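Long-range contacts in myroilysin (Myroides sp. CSLB8, PDB 5ZJK), which probably acts as a zinc-dependent metalloendopeptidase of the astacin family, hydrolysing internal peptide bonds in proteins: residues A2-T7 / G110-H115; E114-L119 / A151-T156. One frame throughout, in Å; residues are numbered along the deposited sequence.

Contact 1 (A2-T7 / G110-H115); sequences AVVRST and GMIHEH. With ZN (zinc ion), chain S.
Ala2 O is gripped by two successive residues of the facing loop. Ile112 N gives it a nearly straight hydrogen bond (2.9 Å, 164° at the hydrogen), and the CA-H of Met111 adds a weaker contact. Two residues along, Val4 N returns the exchange, donating to Gly110 O at 3.1 Å. These bonds flank Val3 and Met111, a non-hydrogen-bonded antiparallel pair forming a single beta bridge. Across it, Val3 CG2 lies against Met111 CG at 3.5 Å; Val3 CG1 is anti to the backbone N (chi1 174°), which leaves CG2 turned to the methionine. Ile112 puts CG2 across Val4 CG2 at 3.6 Å and CD1 against Ala2 CB. The loop carries the end of the HExxHxxGxxH motif of the metzincins: Gly110, at positive phi, ends the active-site helix in a Schellman motif, and His113 NE2 binds the zinc ion with His103 and His107. Met111 O accepts a hydrogen bond from His107 ND1, a second-shell bond that probably helps to orient that ligand. Thr7 OG1 sits over Gly110 CA at 3.5 Å while donating to Val4 O (2.7 Å), which also takes Thr7 N. With a valine here the hydroxyl is gone, and Val4 O would probably be left with the backbone donor alone of these two. One water accepts from Ala2 N and donates to Ile112 O and to Glu114 OE1 (2.6 Å), while Glu114 OE2 is bonded to Gly1 N, much as mature astacins bury their N terminus beside the glutamate following the third zinc histidine.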
# COMPACT_ATOMS: atom_id res chain seq x y z
N ALA A 2 4.50 -9.48 -0.39
CA ALA A 2 3.56 -10.48 -0.88
C ALA A 2 2.56 -9.87 -1.85
O ALA A 2 1.99 -8.81 -1.59
CB ALA A 2 2.84 -11.12 0.29
N VAL A 3 2.36 -10.54 -2.97
CA VAL A 3 1.43 -10.09 -4.00
C VAL A 3 0.33 -11.12 -4.23
O VAL A 3 0.61 -12.31 -4.31
CB VAL A 3 2.16 -9.84 -5.34
CG1 VAL A 3 1.17 -9.50 -6.45
CG2 VAL A 3 3.19 -8.74 -5.20
N VAL A 4 -0.92 -10.67 -4.31
CA VAL A 4 -2.00 -11.55 -4.73
C VAL A 4 -1.79 -11.88 -6.20
O VAL A 4 -1.81 -10.99 -7.06
CB VAL A 4 -3.38 -10.91 -4.53
CG1 VAL A 4 -4.47 -11.83 -5.06
CG2 VAL A 4 -3.62 -10.61 -3.06
N ARG A 5 -1.57 -13.16 -6.49
CA ARG A 5 -1.20 -13.61 -7.84
C ARG A 5 -2.19 -13.18 -8.91
O ARG A 5 -1.79 -12.80 -10.02
CB ARG A 5 -1.05 -15.13 -7.87
CG ARG A 5 0.12 -15.67 -7.07
CD ARG A 5 0.46 -17.09 -7.49
NE ARG A 5 1.85 -17.21 -7.94
CZ ARG A 5 2.84 -17.64 -7.18
NH1 ARG A 5 2.61 -18.01 -5.93
NH2 ARG A 5 4.07 -17.71 -7.67
N SER A 6 -3.48 -13.22 -8.59
CA SER A 6 -4.52 -12.93 -9.57
C SER A 6 -4.66 -11.44 -9.86
O SER A 6 -5.43 -11.05 -10.74
CB SER A 6 -5.86 -13.50 -9.10
OG SER A 6 -6.19 -13.01 -7.80
N THR A 7 -3.92 -10.61 -9.14
CA THR A 7 -4.00 -9.17 -9.34
C THR A 7 -2.79 -8.61 -10.08
O THR A 7 -2.71 -7.41 -10.34
CB THR A 7 -4.12 -8.42 -7.99
OG1 THR A 7 -2.91 -8.58 -7.24
CG2 THR A 7 -5.30 -8.95 -7.19
N GLY A 110 -0.09 -4.77 -6.73
CA GLY A 110 -0.67 -6.04 -6.34
C GLY A 110 -0.24 -6.51 -4.96
O GLY A 110 -0.59 -7.60 -4.54
N MET A 111 0.52 -5.67 -4.25
CA MET A 111 1.07 -6.07 -2.96
C MET A 111 0.10 -5.83 -1.81
O MET A 111 -0.59 -4.81 -1.75
CB MET A 111 2.37 -5.33 -2.69
CG MET A 111 3.43 -5.55 -3.74
SD MET A 111 5.04 -5.01 -3.17
CE MET A 111 4.59 -3.39 -2.60
N ILE A 112 0.05 -6.80 -0.89
CA ILE A 112 -0.80 -6.72 0.28
C ILE A 112 -0.08 -6.06 1.45
O ILE A 112 1.05 -5.59 1.31
CB ILE A 112 -1.26 -8.11 0.73
CG1 ILE A 112 -0.05 -8.99 1.06
CG2 ILE A 112 -2.11 -8.76 -0.35
CD1 ILE A 112 -0.39 -10.26 1.80
N HIS A 113 -0.69 -6.08 2.61
CA HIS A 113 -0.10 -5.56 3.81
C HIS A 113 0.81 -6.59 4.37
O HIS A 113 0.42 -7.70 4.47
CB HIS A 113 -1.15 -5.24 4.82
CG HIS A 113 -1.85 -3.97 4.55
ND1 HIS A 113 -3.14 -3.75 4.91
CD2 HIS A 113 -1.43 -2.85 3.96
CE1 HIS A 113 -3.51 -2.56 4.52
NE2 HIS A 113 -2.49 -1.99 3.95
N GLU A 114 2.00 -6.19 4.78
CA GLU A 114 3.02 -7.13 5.24
C GLU A 114 2.70 -7.73 6.60
O GLU A 114 3.23 -8.77 6.97
CB GLU A 114 4.39 -6.45 5.27
CG GLU A 114 5.57 -7.41 5.37
CD GLU A 114 5.83 -8.19 4.09
OE1 GLU A 114 5.06 -8.03 3.12
OE2 GLU A 114 6.80 -8.98 4.06
N HIS A 115 1.81 -7.08 7.35
CA HIS A 115 1.39 -7.62 8.64
C HIS A 115 0.32 -8.69 8.43
O HIS A 115 -0.15 -9.30 9.39
CB HIS A 115 0.88 -6.51 9.56
CG HIS A 115 -0.37 -5.84 9.08
ND1 HIS A 115 -0.35 -4.71 8.30
CD2 HIS A 115 -1.68 -6.13 9.29
CE1 HIS A 115 -1.59 -4.33 8.04
NE2 HIS A 115 -2.41 -5.18 8.63
ZN ZN S . -2.11 -0.22 2.65
O HOH W 1 3.71 -7.18 1.08

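Contact 2 (E114-L119 / A151-T156); sequences EHQHPL and ATYSTT
This is a loop-to-loop contact, partly buried, in which the segment just beyond the third zinc histidine runs beside the one leaving helix 142-150, their directions 39° apart. Gln116 carries its inner end with both its backbone and its side chain. Its carbonyl oxygen receives a nearly straight hydrogen bond from Tyr153 N (3.0 Å, 169° at the hydrogen) and also lies at the edge of the Tyr153 ring, near the ring plane. With CG anti to the carbonyl carbon (chi1 -58°) and the chain extended beyond it, the side chain reaches Ala151, the first residue past the helix. There NE2 donates to Ala151 O at 2.9 Å through a bent bond, approaching from outside the carbonyl plane. The same nitrogen is bonded to Asn147 O, so one amide group joins two carbonyls at the helix end. The two bonds probably fix the rotation of the amide, whose plane stands almost perpendicular to the tyrosine ring.

Farther out Pro118 takes over: its CA makes a CA-H...O contact with Tyr153 O at 3.3 Å, and its CB packs on Thr155 CG2 at 3.8 Å. Leu119 CD2 meets that same methyl at a crossing near a right angle. The CB of His117 points away from the other loop; its ring turns back on its own segment, where ND1 accepts from Leu119 N (3.0 Å), and Pro118 CD rests on one ring face, toward the rim. The side chain of Gln116 comes about 4 Å from that of His113, which sets Gln116 beside a zinc ligand, at the point where the chain leaves the HExxHxxGxxHE motif of an astacin-type metal site.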
# COMPACT_ATOMS: atom_id res chain seq x y z
N GLU A 114 2.00 -6.19 4.78
CA GLU A 114 3.02 -7.13 5.24
C GLU A 114 2.70 -7.73 6.60
O GLU A 114 3.23 -8.77 6.97
CB GLU A 114 4.39 -6.45 5.27
CG GLU A 114 5.57 -7.41 5.37
CD GLU A 114 5.83 -8.19 4.09
OE1 GLU A 114 5.06 -8.03 3.12
OE2 GLU A 114 6.80 -8.98 4.06
N HIS A 115 1.81 -7.08 7.35
CA HIS A 115 1.39 -7.62 8.64
C HIS A 115 0.32 -8.69 8.43
O HIS A 115 -0.15 -9.30 9.39
CB HIS A 115 0.88 -6.51 9.56
CG HIS A 115 -0.37 -5.84 9.08
ND1 HIS A 115 -0.35 -4.71 8.30
CD2 HIS A 115 -1.68 -6.13 9.29
CE1 HIS A 115 -1.59 -4.33 8.04
NE2 HIS A 115 -2.41 -5.18 8.63
N GLN A 116 -0.05 -8.91 7.18
CA GLN A 116 -0.97 -9.98 6.81
C GLN A 116 -0.28 -10.98 5.90
O GLN A 116 -0.93 -11.72 5.16
CB GLN A 116 -2.22 -9.40 6.13
CG GLN A 116 -2.97 -8.38 6.97
CD GLN A 116 -4.28 -7.95 6.33
OE1 GLN A 116 -4.29 -7.22 5.34
NE2 GLN A 116 -5.39 -8.41 6.90
N HIS A 117 1.05 -10.99 5.96
CA HIS A 117 1.88 -11.89 5.16
C HIS A 117 1.49 -13.35 5.38
O HIS A 117 1.17 -13.75 6.50
CB HIS A 117 3.36 -11.67 5.52
CG HIS A 117 4.32 -12.22 4.52
ND1 HIS A 117 4.77 -13.52 4.55
CD2 HIS A 117 4.93 -11.64 3.46
CE1 HIS A 117 5.61 -13.72 3.55
NE2 HIS A 117 5.72 -12.59 2.87
N PRO A 118 1.51 -14.16 4.31
CA PRO A 118 1.10 -15.56 4.41
C PRO A 118 2.01 -16.42 5.29
O PRO A 118 1.58 -17.48 5.75
CB PRO A 118 1.14 -16.05 2.95
CG PRO A 118 2.05 -15.09 2.26
CD PRO A 118 1.82 -13.78 2.92
N LEU A 119 3.25 -15.98 5.51
CA LEU A 119 4.20 -16.75 6.30
C LEU A 119 4.25 -16.30 7.76
O LEU A 119 4.91 -16.93 8.58
CB LEU A 119 5.60 -16.67 5.69
CG LEU A 119 5.82 -17.31 4.32
CD1 LEU A 119 7.28 -17.15 3.90
CD2 LEU A 119 5.43 -18.78 4.34
N ALA A 151 -6.22 -11.14 10.30
CA ALA A 151 -6.28 -12.10 9.21
C ALA A 151 -5.04 -12.04 8.32
O ALA A 151 -4.51 -10.97 8.05
CB ALA A 151 -7.54 -11.87 8.37
N THR A 152 -4.59 -13.21 7.87
CA THR A 152 -3.46 -13.30 6.96
C THR A 152 -3.89 -13.94 5.65
O THR A 152 -4.91 -14.63 5.59
CB THR A 152 -2.30 -14.11 7.56
OG1 THR A 152 -2.73 -15.45 7.81
CG2 THR A 152 -1.83 -13.48 8.86
N TYR A 153 -3.11 -13.72 4.60
CA TYR A 153 -3.38 -14.33 3.30
C TYR A 153 -2.82 -15.75 3.26
O TYR A 153 -2.15 -16.19 4.19
CB TYR A 153 -2.79 -13.49 2.17
CG TYR A 153 -3.58 -12.24 1.86
CD1 TYR A 153 -3.59 -11.16 2.74
CD2 TYR A 153 -4.31 -12.13 0.69
CE1 TYR A 153 -4.31 -10.02 2.46
CE2 TYR A 153 -5.03 -10.99 0.40
CZ TYR A 153 -5.03 -9.94 1.29
OH TYR A 153 -5.75 -8.80 1.01
N SER A 154 -3.11 -16.47 2.18
CA SER A 154 -2.62 -17.83 2.03
C SER A 154 -1.46 -17.90 1.05
O SER A 154 -1.32 -17.04 0.18
CB SER A 154 -3.75 -18.76 1.57
OG SER A 154 -4.02 -18.58 0.19
N THR A 155 -0.63 -18.92 1.20
CA THR A 155 0.52 -19.12 0.33
C THR A 155 0.09 -19.55 -1.07
O THR A 155 0.86 -19.47 -2.02
CB THR A 155 1.48 -20.18 0.90
OG1 THR A 155 0.77 -21.41 1.11
CG2 THR A 155 2.07 -19.71 2.22
N THR A 156 -1.16 -20.01 -1.19
CA THR A 156 -1.67 -20.52 -2.45
C THR A 156 -2.15 -19.42 -3.39
O THR A 156 -2.08 -19.56 -4.61
CB THR A 156 -2.82 -21.52 -2.22
OG1 THR A 156 -3.89 -20.86 -1.52
CG2 THR A 156 -2.35 -22.71 -1.41

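How the contacts relate
The two contacts lie side by side, their centres about 9 Å apart, and one segment of each lies in the loop between helices 94-107 and 126-134: contact 1 uses its beginning, contact 2 its continuation, and both share Glu114 and His115. They also pack on each other directly. Ile112 CD1 lies 3.5 Å from Tyr153 CD1, Val4 touches the same ring, and Ala2 CB rests against His117 and Pro118. Strand 2-4 pairs on its other edge with strand 158-160, which follows 151-156. The loop carrying the third zinc ligand is thus joined first by the N-terminal strand and later by the segment after helix 142-150, consistent with a buried mature N terminus linked to the metal site.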